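HTPA Reductase (Selaginella moellendorffii, PDB 5U5N) probably catalyses the NAD(P)H-dependent reduction of 4-hydroxy-tetrahydrodipicolinate to tetrahydrodipicolinate in the diaminopimelate route to lysine. Local coordinates at residues 193-198 and 202-207. Numbering follows the deposited sequence.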
# COMPACT_ATOMS: atom_id res chain seq x y z
N GLU A 193 9.22 -16.76 -8.29
CA GLU A 193 10.36 -17.58 -7.85
C GLU A 193 9.97 -18.24 -6.52
O GLU A 193 9.98 -17.60 -5.45
CB GLU A 193 11.59 -16.72 -7.68
CG GLU A 193 12.89 -17.45 -7.47
CD GLU A 193 14.10 -16.52 -7.55
OE1 GLU A 193 14.01 -15.27 -7.82
OE2 GLU A 193 15.20 -17.04 -7.34
N LEU A 194 9.57 -19.51 -6.59
CA LEU A 194 9.27 -20.29 -5.39
C LEU A 194 10.58 -20.67 -4.71
O LEU A 194 11.41 -21.33 -5.28
CB LEU A 194 8.48 -21.55 -5.75
CG LEU A 194 7.21 -21.40 -6.60
CD1 LEU A 194 6.52 -22.74 -6.75
CD2 LEU A 194 6.23 -20.37 -6.05
N VAL A 195 10.76 -20.21 -3.49
CA VAL A 195 11.90 -20.57 -2.67
C VAL A 195 11.46 -21.75 -1.79
O VAL A 195 10.56 -21.61 -0.98
CB VAL A 195 12.33 -19.38 -1.78
CG1 VAL A 195 13.46 -19.79 -0.86
CG2 VAL A 195 12.77 -18.22 -2.65
N ARG A 196 12.08 -22.90 -2.00
CA ARG A 196 11.70 -24.13 -1.29
C ARG A 196 12.85 -24.84 -0.56
O ARG A 196 12.60 -25.70 0.30
CB ARG A 196 10.94 -25.08 -2.24
CG ARG A 196 9.68 -24.47 -2.87
CD ARG A 196 8.57 -24.29 -1.84
NE ARG A 196 7.29 -23.74 -2.31
CZ ARG A 196 6.94 -22.45 -2.33
NH1 ARG A 196 7.79 -21.48 -1.97
NH2 ARG A 196 5.73 -22.08 -2.75
N ASP A 197 14.11 -24.50 -0.88
CA ASP A 197 15.28 -24.97 -0.12
C ASP A 197 15.31 -24.32 1.28
O ASP A 197 15.34 -23.10 1.36
CB ASP A 197 16.56 -24.60 -0.88
CG ASP A 197 17.85 -25.04 -0.18
OD1 ASP A 197 17.84 -25.82 0.80
OD2 ASP A 197 18.92 -24.59 -0.65
N PRO A 198 15.31 -25.13 2.38
CA PRO A 198 15.36 -24.54 3.73
C PRO A 198 16.57 -23.64 3.99
O PRO A 198 16.40 -22.58 4.62
CB PRO A 198 15.39 -25.75 4.66
CG PRO A 198 14.88 -26.90 3.86
CD PRO A 198 15.25 -26.60 2.44
N MET A 202 15.89 -19.76 5.05
CA MET A 202 16.47 -19.09 6.21
C MET A 202 17.41 -17.96 5.82
O MET A 202 17.18 -16.83 6.20
CB MET A 202 17.23 -20.08 7.08
CG MET A 202 16.33 -21.10 7.75
SD MET A 202 17.19 -22.22 8.87
CE MET A 202 18.22 -21.07 9.80
N THR A 203 18.46 -18.27 5.06
CA THR A 203 19.56 -17.34 4.79
C THR A 203 19.14 -16.16 3.89
O THR A 203 19.75 -15.09 3.96
CB THR A 203 20.77 -18.03 4.06
OG1 THR A 203 21.04 -19.35 4.57
CG2 THR A 203 22.05 -17.17 4.18
N ARG A 204 18.15 -16.37 3.03
CA ARG A 204 17.77 -15.38 2.03
C ARG A 204 16.39 -14.79 2.27
O ARG A 204 16.21 -13.60 2.06
CB ARG A 204 17.86 -15.96 0.62
CG ARG A 204 17.12 -15.13 -0.43
CD ARG A 204 16.76 -15.88 -1.70
NE ARG A 204 16.48 -14.93 -2.78
CZ ARG A 204 15.90 -15.21 -3.95
NH1 ARG A 204 15.49 -16.44 -4.27
NH2 ARG A 204 15.72 -14.21 -4.82
N MET A 205 15.42 -15.58 2.68
CA MET A 205 14.09 -15.04 2.98
C MET A 205 13.94 -14.62 4.45
O MET A 205 13.02 -13.90 4.77
CB MET A 205 12.99 -16.03 2.60
CG MET A 205 13.00 -16.44 1.13
SD MET A 205 12.63 -15.08 0.01
CE MET A 205 10.86 -14.95 0.22
N GLY A 206 14.84 -15.04 5.32
CA GLY A 206 14.76 -14.72 6.74
C GLY A 206 13.79 -15.57 7.56
O GLY A 206 13.44 -15.18 8.67
N VAL A 207 13.37 -16.72 7.04
CA VAL A 207 12.39 -17.55 7.73
C VAL A 207 13.08 -18.16 8.94
O VAL A 207 14.16 -18.72 8.78
CB VAL A 207 11.82 -18.66 6.83
CG1 VAL A 207 10.87 -19.59 7.63
CG2 VAL A 207 11.09 -18.08 5.63
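Arg204 NH1 is shared by two carboxylates: Glu193 OE2 accepts a hydrogen bond from Arg204 NH1 at 3.1 Å, part of a salt bridge; the other is Glu200 in the intervening helix. With an N-H...O angle of 151° the Glu193 bond is moderately bent. OE2 is approached from above the carboxylate plane, and the carboxylate and guanidinium planes stand 59° apart, so this is no flat, two-pronged pairing: Arg204 NH2 comes only to 3.6 Å from Glu193 OE1. Both side chains reach the meeting point stretched out, with CG of Arg204 opposite its backbone N (chi1 164°) and the chain extended as far as NE. Val195 CG2 lies 3.6 Å from Arg204 NH1, oblique to the guanidinium. Both methyls of the valine also meet Met205: Val195 CG1 is 3.9 Å from Met205 CG, and CG2 is 4.1 Å from Met205 SD. Bends at chi2 and chi3 fold the methionine so that its sulfur comes near CG2. At the far end the contact is ordinary helix geometry, Met202 N donating to Pro198 O at 2.9 Å in an i to i+4 bond, with Met202 CG 3.5 Å from the same oxygen. Asp197 is the N-cap of this short helix, its OD1 accepting from Lys199 N, and Gly206, with positive phi, is the first residue to depart from helical angles beyond it. The unit is thus an edge strand, a short helix and the loop that returns from it, at the surface of the chain, in its C-terminal half, away from the NAD site. Strand 193-195 runs parallel to strand 155-162 at the border of the mixed sheet, and Met205 rests on Thr159 of that neighbour and on Phe217 and Thr219 of strand 215-223.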